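Local coordinates for protein PA4485 (Pseudomonas aeruginosa, PDB 4AVR) that belongs to the RlpA family and is probably a lytic transglycosylase that strongly prefers naked glycan strands lacking stem peptides, at residues M29-R34 / R67-S72; F38-R43 / V55-R60. One frame throughout, in Å; residues are numbered along the deposited sequence.

Contact 1: M29-R34 / R67-S72; sequences MTAAHR and RIIDVS
Arg34 reaches over to the backbone of Arg67 with its guanidinium group. Its NH1 donates to Arg67 O at 2.7 Å, and the oxygen lies in the guanidinium plane. The bond from Arg34 NH2 to the same oxygen is weak. The side chain is extended from CG to NE (chi2 174°, chi3 -174°), which carries the charged end across to the start of the other strand. A water bridges the two segments. It accepts from Arg34 N and Arg34 NH1 and donates to Ile68 O at 2.8 Å. Further along, the bonds are between backbones. Ala32 N gives a short, straight bond to Asp70 O (2.8 Å, 165°). The return bond from Asp70 N to Ala32 O is longer, at 3.3 Å. Ser72 N donates to Thr30 O at 3.0 Å.

Strands 30-32 and 67-71 are thus antiparallel neighbours in the sheet of a double-psi beta-barrel domain, the fold expected for this family. Ala32 and Asp70 form a hydrogen-bonded pair, Ala31 and Val71 a non-hydrogen-bonded one. Ser72 ends the pairing as the N-cap of helix 73-79, and its OG is bonded to Ala28 O and Ala75 N.

The two sheet faces differ. Ala31 CB packs on Ile69 CG1 at 3.8 Å and on Val71 CG1 at 4.1 Å. Ala31 also touches Val55 of strand 52-59, and Ile69 touches Ala6 of strand 2-8 and Val89 of strand 87-93. On the other face Ala32 CB lies against Asp70 CB. The Asp70 carboxylate is buried there, with OD1 hydrogen-bonded to Ser7 OG and OD2 in a salt bridge to Arg12 of the second subunit. In one of its two conformers, the end of Arg67 leads away from strand 30-32, and its NE forms a salt bridge with Glu5.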
ATOM      1  N   MET A  29      -4.918   6.754 -12.391  1.00 10.11           N
ATOM      2  CA  MET A  29      -4.553   5.477 -13.019  1.00  9.89           C
ATOM      3  C   MET A  29      -3.077   5.512 -13.368  1.00  9.75           C
ATOM      4  O   MET A  29      -2.690   5.601 -14.533  1.00 12.03           O
ATOM      5  CB  MET A  29      -5.399   5.226 -14.252  1.00 10.72           C
ATOM      6  CG  MET A  29      -6.856   4.939 -13.900  1.00 11.77           C
ATOM      7  SD  MET A  29      -7.090   3.373 -13.028  1.00 12.59           S
ATOM      8  CE  MET A  29      -6.806   2.186 -14.323  1.00 13.76           C
ATOM      9  N   THR A  30      -2.251   5.450 -12.337  1.00 10.21           N
ATOM     10  CA  THR A  30      -0.816   5.648 -12.461  1.00  9.75           C
ATOM     11  C   THR A  30      -0.071   4.430 -11.946  1.00  8.94           C
ATOM     12  O   THR A  30      -0.628   3.573 -11.236  1.00  9.35           O
ATOM     13  CB  THR A  30      -0.347   6.918 -11.716  1.00 10.25           C
ATOM     14  OG1 THR A  30      -0.801   6.875 -10.359  1.00 11.02           O
ATOM     15  CG2 THR A  30      -0.912   8.164 -12.380  1.00 11.58           C
ATOM     16  N   ALA A  31       1.212   4.364 -12.302  1.00  9.25           N
ATOM     17  CA  ALA A  31       2.057   3.261 -11.904  1.00  8.83           C
ATOM     18  C   ALA A  31       3.534   3.626 -11.917  1.00  8.48           C
ATOM     19  O   ALA A  31       3.970   4.582 -12.556  1.00  9.43           O
ATOM     20  CB  ALA A  31       1.814   2.049 -12.804  1.00 10.05           C
ATOM     21  N   ALA A  32       4.297   2.808 -11.202  1.00  8.63           N
ATOM     22  CA  ALA A  32       5.751   2.845 -11.161  1.00  8.86           C
ATOM     23  C   ALA A  32       6.345   1.752 -12.019  1.00  8.73           C
ATOM     24  O   ALA A  32       5.878   0.615 -11.979  1.00  9.43           O
ATOM     25  CB  ALA A  32       6.243   2.662  -9.735  1.00  9.66           C
ATOM     26  N   HIS A  33       7.408   2.087 -12.746  1.00  9.36           N
ATOM     27  CA  HIS A  33       8.163   1.139 -13.552  1.00  9.84           C
ATOM     28  C   HIS A  33       9.605   1.583 -13.535  1.00 10.68           C
ATOM     29  O   HIS A  33       9.886   2.775 -13.415  1.00 11.28           O
ATOM     30  CB  HIS A  33       7.604   1.116 -14.971  1.00 10.61           C
ATOM     31  CG  HIS A  33       8.201   0.047 -15.852  1.00 11.26           C
ATOM     32  ND1 HIS A  33       9.305   0.255 -16.617  1.00 12.49           N
ATOM     33  CD2 HIS A  33       7.809  -1.259 -16.060  1.00 12.53           C
ATOM     34  CE1 HIS A  33       9.581  -0.873 -17.285  1.00 13.59           C
ATOM     35  NE2 HIS A  33       8.676  -1.800 -16.947  1.00 13.20           N
ATOM     36  N   ARG A  34      10.543   0.654 -13.653  1.00 11.41           N
ATOM     37  CA  ARG A  34      11.958   1.024 -13.500  1.00 12.53           C
ATOM     38  C   ARG A  34      12.514   1.888 -14.615  1.00 12.96           C
ATOM     39  O   ARG A  34      13.423   2.677 -14.380  1.00 14.61           O
ATOM     40  CB  ARG A  34      12.824  -0.216 -13.373  1.00 14.49           C
ATOM     41  CG  ARG A  34      12.717  -0.904 -12.027  1.00 16.31           C
ATOM     42  CD  ARG A  34      13.488  -2.196 -12.069  1.00 16.43           C
ATOM     43  NE  ARG A  34      13.328  -2.989 -10.857  1.00 17.85           N
ATOM     44  CZ  ARG A  34      12.280  -3.759 -10.589  1.00 16.14           C
ATOM     45  NH1 ARG A  34      11.278  -3.836 -11.466  1.00 17.31           N
ATOM     46  NH2 ARG A  34      12.232  -4.455  -9.457  1.00 17.38           N
ATOM     47  N   ARG A  67       9.366  -8.081  -9.116  1.00 12.93           N
ATOM     48  CA  ARG A  67       8.243  -7.140  -9.147  0.50 11.83           C
ATOM     49  C   ARG A  67       8.473  -6.195 -10.325  1.00 11.71           C
ATOM     50  O   ARG A  67       9.511  -5.548 -10.404  1.00 15.29           O
ATOM     51  CB  ARG A  67       8.119  -6.395  -7.799  0.50 14.96           C
ATOM     52  CG  ARG A  67       6.815  -5.595  -7.618  0.50 16.37           C
ATOM     53  CD  ARG A  67       6.566  -5.195  -6.168  0.50 18.37           C
ATOM     54  NE  ARG A  67       6.568  -6.348  -5.274  0.50 15.97           N
ATOM     55  CZ  ARG A  67       6.998  -6.335  -4.011  0.50 17.74           C
ATOM     56  NH1 ARG A  67       7.495  -5.225  -3.464  0.50 17.94           N
ATOM     57  NH2 ARG A  67       6.984  -7.473  -3.316  0.50 17.88           N
ATOM     58  N   ILE A  68       7.499  -6.119 -11.240  1.00  9.43           N
ATOM     59  CA  ILE A  68       7.641  -5.354 -12.473  1.00  9.62           C
ATOM     60  C   ILE A  68       6.923  -4.008 -12.450  1.00  9.08           C
ATOM     61  O   ILE A  68       7.349  -3.091 -13.143  1.00  9.94           O
ATOM     62  CB  ILE A  68       7.179  -6.213 -13.686  1.00 10.54           C
ATOM     63  CG1 ILE A  68       7.674  -5.618 -15.007  1.00 11.77           C
ATOM     64  CG2 ILE A  68       5.676  -6.447 -13.711  1.00 11.04           C
ATOM     65  CD1 ILE A  68       7.480  -6.556 -16.183  1.00 13.75           C
ATOM     66  N   ILE A  69       5.845  -3.881 -11.683  1.00  8.69           N
ATOM     67  CA  ILE A  69       5.057  -2.650 -11.704  1.00  8.84           C
ATOM     68  C   ILE A  69       4.329  -2.498 -10.384  1.00  8.66           C
ATOM     69  O   ILE A  69       3.919  -3.484  -9.790  1.00 10.12           O
ATOM     70  CB  ILE A  69       4.089  -2.658 -12.915  1.00  9.41           C
ATOM     71  CG1 ILE A  69       3.525  -1.273 -13.236  1.00 10.56           C
ATOM     72  CG2 ILE A  69       2.996  -3.714 -12.771  1.00 10.65           C
ATOM     73  CD1 ILE A  69       2.918  -1.178 -14.621  1.00 12.52           C
ATOM     74  N   ASP A  70       4.202  -1.257  -9.915  1.00  8.18           N
ATOM     75  CA  ASP A  70       3.389  -0.926  -8.750  1.00  8.23           C
ATOM     76  C   ASP A  70       2.299   0.025  -9.207  1.00  8.00           C
ATOM     77  O   ASP A  70       2.613   1.044  -9.807  1.00  9.77           O
ATOM     78  CB  ASP A  70       4.226  -0.229  -7.667  1.00  9.37           C
ATOM     79  CG  ASP A  70       5.446  -1.042  -7.218  1.00 11.33           C
ATOM     80  OD1 ASP A  70       5.427  -2.293  -7.262  1.00 12.77           O
ATOM     81  OD2 ASP A  70       6.442  -0.412  -6.818  1.00 13.77           O
ATOM     82  N   VAL A  71       1.033  -0.294  -8.931  1.00  7.75           N
ATOM     83  CA  VAL A  71      -0.083   0.484  -9.472  1.00  7.63           C
ATOM     84  C   VAL A  71      -0.839   1.225  -8.366  1.00  7.41           C
ATOM     85  O   VAL A  71      -0.752   0.889  -7.188  1.00  7.83           O
ATOM     86  CB  VAL A  71      -1.051  -0.413 -10.294  1.00  8.45           C
ATOM     87  CG1 VAL A  71      -0.290  -1.158 -11.385  1.00  9.69           C
ATOM     88  CG2 VAL A  71      -1.816  -1.374  -9.397  1.00  9.16           C
ATOM     89  N   SER A  72      -1.598   2.234  -8.773  1.00  7.64           N
ATOM     90  CA  SER A  72      -2.443   2.966  -7.843  1.00  8.24           C
ATOM     91  C   SER A  72      -3.564   2.090  -7.288  1.00  8.26           C
ATOM     92  O   SER A  72      -3.909   1.050  -7.848  1.00  8.55           O
ATOM     93  CB  SER A  72      -3.068   4.156  -8.535  1.00  8.63           C
ATOM     94  OG  SER A  72      -3.989   3.692  -9.519  1.00 10.08           O
TER
HETATM   95  O   HOH W   1      10.016  -2.284 -13.680  1.00 12.31           O

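Contact 2: F38-R43 / V55-R60; sequences FGARVR and VRINDR
In Phe38, CG stands beside the backbone N and anti to the carbonyl carbon (chi1 -61°). In Arg60 the chain bends at chi2 (-63°), which folds the guanidinium over the Phe38 ring. The two side chains approach from opposite directions and meet between the segments. The flat groups are stacked, with centres 4.2 Å apart and planes 22° from parallel. Phe38 CE1 sits over the centre of the guanidinium, 3.6 Å from Arg60 CZ, while Arg60 NH2 lies above the ring near its rim. Arg60 NH1 is bonded to Leu36 O and His33 O, which helps fix the rotation of the group.

Four backbone bonds follow. Gly39 N donates to Ile57 O at 2.8 Å, nearly straight. Ile57 N donates to Ala40 O at 2.9 Å. Val42 and Val55 bond in both directions as a hydrogen-bonded pair. Gly39 has a positive phi, where a CB would come too close to the carbonyl O of Phe38. The chain probably uses this to turn toward strand 41-46.

On the face that carries Val42 and Val55, Val42 CG2 packs on Ile57 CG1 at 3.9 Å, and Ala40 CB reaches the same CG1 at 4.2 Å. Arg56 is on the other face, with its CG 3.9 Å from Gly39 CA and its guanidinium in a salt bridge with Glu22.

Strands 41-46 and 52-59 form a beta hairpin. Strand 52-59 has strand 30-32 as its other neighbour, with Val55 touching Ala31, and strand 41-46 pairs on its far side with strand 87-93.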
ATOM      1  N   PHE A  38       8.326   8.619 -18.179  1.00 13.63           N
ATOM      2  CA  PHE A  38       7.160   9.168 -17.515  1.00 13.08           C
ATOM      3  C   PHE A  38       6.125   9.596 -18.551  1.00 13.18           C
ATOM      4  O   PHE A  38       6.453  10.260 -19.534  1.00 15.69           O
ATOM      5  CB  PHE A  38       7.535  10.338 -16.604  1.00 13.24           C
ATOM      6  CG  PHE A  38       8.480   9.986 -15.491  1.00 12.73           C
ATOM      7  CD1 PHE A  38       8.286   8.857 -14.711  1.00 11.84           C
ATOM      8  CD2 PHE A  38       9.563  10.804 -15.192  1.00 15.62           C
ATOM      9  CE1 PHE A  38       9.156   8.544 -13.684  1.00 13.15           C
ATOM     10  CE2 PHE A  38      10.439  10.510 -14.169  1.00 16.47           C
ATOM     11  CZ  PHE A  38      10.230   9.380 -13.408  1.00 14.07           C
ATOM     12  N   GLY A  39       4.884   9.184 -18.322  1.00 12.86           N
ATOM     13  CA  GLY A  39       3.801   9.446 -19.244  1.00 13.24           C
ATOM     14  C   GLY A  39       3.472   8.270 -20.143  1.00 13.49           C
ATOM     15  O   GLY A  39       2.425   8.261 -20.785  1.00 14.62           O
ATOM     16  N   ALA A  40       4.357   7.279 -20.210  1.00 12.95           N
ATOM     17  CA  ALA A  40       4.106   6.086 -21.020  1.00 13.60           C
ATOM     18  C   ALA A  40       2.828   5.393 -20.559  1.00 12.86           C
ATOM     19  O   ALA A  40       2.588   5.243 -19.372  1.00 13.59           O
ATOM     20  CB  ALA A  40       5.275   5.113 -20.937  1.00 14.51           C
ATOM     21  N   ARG A  41       2.011   4.981 -21.522  1.00 13.25           N
ATOM     22  CA  ARG A  41       0.797   4.207 -21.261  1.00 13.22           C
ATOM     23  C   ARG A  41       1.100   2.719 -21.383  1.00 12.74           C
ATOM     24  O   ARG A  41       1.737   2.285 -22.339  1.00 14.09           O
ATOM     25  CB  ARG A  41      -0.341   4.604 -22.220  1.00 15.78           C
ATOM     26  CG  ARG A  41      -0.856   6.019 -21.999  1.00 19.28           C
ATOM     27  CD  ARG A  41      -1.919   6.472 -22.989  1.00 26.06           C
ATOM     28  NE  ARG A  41      -3.185   5.727 -22.902  1.00 33.19           N
ATOM     29  CZ  ARG A  41      -3.660   4.890 -23.826  1.00 42.41           C
ATOM     30  NH1 ARG A  41      -2.983   4.638 -24.941  1.00 37.63           N
ATOM     31  NH2 ARG A  41      -4.828   4.295 -23.626  1.00 38.37           N
ATOM     32  N   VAL A  42       0.606   1.949 -20.418  1.00 11.87           N
ATOM     33  CA  VAL A  42       0.874   0.533 -20.327  1.00 12.15           C
ATOM     34  C   VAL A  42      -0.419  -0.217 -20.037  1.00 11.49           C
ATOM     35  O   VAL A  42      -1.122   0.119 -19.082  1.00 12.04           O
ATOM     36  CB  VAL A  42       1.872   0.276 -19.179  1.00 12.63           C
ATOM     37  CG1 VAL A  42       2.195  -1.205 -19.032  1.00 14.06           C
ATOM     38  CG2 VAL A  42       3.156   1.088 -19.374  1.00 14.41           C
ATOM     39  N   ARG A  43      -0.733  -1.229 -20.851  1.00 11.46           N
ATOM     40  CA  ARG A  43      -1.827  -2.140 -20.536  1.00 11.32           C
ATOM     41  C   ARG A  43      -1.315  -3.233 -19.602  1.00 10.67           C
ATOM     42  O   ARG A  43      -0.361  -3.938 -19.926  1.00 11.86           O
ATOM     43  CB  ARG A  43      -2.437  -2.766 -21.783  1.00 13.34           C
ATOM     44  CG  ARG A  43      -3.647  -3.642 -21.451  1.00 15.03           C
ATOM     45  CD  ARG A  43      -4.457  -4.028 -22.685  1.00 20.82           C
ATOM     46  NE  ARG A  43      -5.354  -2.915 -23.037  1.00 27.55           N
ATOM     47  CZ  ARG A  43      -5.383  -2.219 -24.178  1.00 38.80           C
ATOM     48  NH1 ARG A  43      -4.593  -2.507 -25.215  1.00 48.36           N
ATOM     49  NH2 ARG A  43      -6.260  -1.221 -24.285  1.00 46.54           N
ATOM     50  N   VAL A  55      -2.588   2.020 -17.416  1.00 10.47           N
ATOM     51  CA  VAL A  55      -2.003   2.976 -16.477  1.00 10.31           C
ATOM     52  C   VAL A  55      -0.965   3.834 -17.178  1.00 10.17           C
ATOM     53  O   VAL A  55      -0.473   3.499 -18.256  1.00 11.61           O
ATOM     54  CB  VAL A  55      -1.364   2.270 -15.262  1.00 10.68           C
ATOM     55  CG1 VAL A  55      -2.422   1.561 -14.418  1.00 13.13           C
ATOM     56  CG2 VAL A  55      -0.252   1.317 -15.700  1.00 11.24           C
ATOM     57  N   ARG A  56      -0.669   4.966 -16.541  1.00 10.27           N
ATOM     58  CA  ARG A  56       0.330   5.925 -17.000  1.00 10.75           C
ATOM     59  C   ARG A  56       1.497   5.902 -16.014  1.00 10.10           C
ATOM     60  O   ARG A  56       1.289   6.003 -14.800  1.00 10.51           O
ATOM     61  CB  ARG A  56      -0.354   7.309 -16.994  1.00 13.37           C
ATOM     62  CG  ARG A  56       0.494   8.508 -17.321  1.00 13.12           C
ATOM     63  CD  ARG A  56      -0.382   9.756 -17.362  1.00 14.72           C
ATOM     64  NE  ARG A  56      -1.054  10.095 -16.091  1.00 14.95           N
ATOM     65  CZ  ARG A  56      -0.501  10.820 -15.125  1.00 14.91           C
ATOM     66  NH1 ARG A  56       0.737  11.291 -15.247  1.00 16.66           N
ATOM     67  NH2 ARG A  56      -1.190  11.099 -14.032  1.00 15.48           N
ATOM     68  N   ILE A  57       2.733   5.792 -16.507  1.00  9.93           N
ATOM     69  CA  ILE A  57       3.909   5.715 -15.646  1.00  9.94           C
ATOM     70  C   ILE A  57       4.243   7.107 -15.087  1.00  9.74           C
ATOM     71  O   ILE A  57       4.421   8.064 -15.847  1.00 11.19           O
ATOM     72  CB  ILE A  57       5.136   5.136 -16.394  1.00 10.74           C
ATOM     73  CG1 ILE A  57       4.795   3.745 -16.971  1.00 10.95           C
ATOM     74  CG2 ILE A  57       6.364   5.116 -15.486  1.00 11.60           C
ATOM     75  CD1 ILE A  57       4.252   2.743 -15.957  1.00 11.55           C
ATOM     76  N   ASN A  58       4.336   7.209 -13.771  1.00  9.39           N
ATOM     77  CA  ASN A  58       4.721   8.472 -13.131  1.00  9.89           C
ATOM     78  C   ASN A  58       5.682   8.297 -11.962  1.00  9.57           C
ATOM     79  O   ASN A  58       5.882   9.235 -11.208  1.00 10.28           O
ATOM     80  CB  ASN A  58       3.488   9.307 -12.725  1.00 10.30           C
ATOM     81  CG  ASN A  58       2.840   8.798 -11.466  1.00 10.38           C
ATOM     82  OD1 ASN A  58       3.132   7.693 -11.017  1.00 10.44           O
ATOM     83  ND2 ASN A  58       1.959   9.613 -10.873  1.00 11.07           N
ATOM     84  N   ASP A  59       6.295   7.124 -11.813  1.00  9.40           N
ATOM     85  CA  ASP A  59       7.154   6.886 -10.662  1.00  9.69           C
ATOM     86  C   ASP A  59       8.166   5.795 -10.974  1.00  9.72           C
ATOM     87  O   ASP A  59       8.020   5.061 -11.956  1.00 10.11           O
ATOM     88  CB  ASP A  59       6.304   6.503  -9.437  1.00  9.71           C
ATOM     89  CG  ASP A  59       6.965   6.817  -8.096  1.00 10.61           C
ATOM     90  OD1 ASP A  59       8.078   7.381  -8.045  1.00 11.11           O
ATOM     91  OD2 ASP A  59       6.333   6.499  -7.063  1.00 12.39           O
ATOM     92  N   ARG A  60       9.179   5.719 -10.118  1.00 10.67           N
ATOM     93  CA  ARG A  60      10.193   4.689 -10.145  1.00 11.53           C
ATOM     94  C   ARG A  60       9.966   3.711  -9.002  1.00 12.07           C
ATOM     95  O   ARG A  60       8.963   3.768  -8.299  1.00 13.85           O
ATOM     96  CB  ARG A  60      11.597   5.333 -10.132  1.00 12.12           C
ATOM     97  CG  ARG A  60      11.863   6.219 -11.342  1.00 13.56           C
ATOM     98  CD  ARG A  60      11.845   5.420 -12.629  1.00 14.67           C
ATOM     99  NE  ARG A  60      11.978   6.271 -13.805  1.00 14.61           N
ATOM    100  CZ  ARG A  60      11.363   6.043 -14.969  1.00 12.96           C
ATOM    101  NH1 ARG A  60      10.572   4.985 -15.126  1.00 12.75           N
ATOM    102  NH2 ARG A  60      11.511   6.882 -15.992  1.00 15.96           N
TER

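Contact 1 is buried near the centre of the chain, whereas contact 2 is partly buried, with Phe38, Gly39 and Arg41 exposed. Their centres are about 7 Å apart. Both belong to one sheet: strands 30-32 and 52-59 are neighbours, so 29-34 pairs with 67-72 on one side and 55-60 on the other. Ala31 O and Asn58 N, at 2.9 Å, probably form one of the bonds joining them. In each contact an arginine from the end of a segment reaches across, but the chemistry differs. It is polar and water-bridged in contact 1, and flat stacking at the rim in contact 2. Both contacts also reach the second subunit, contact 2 through Arg60 O to its Arg12.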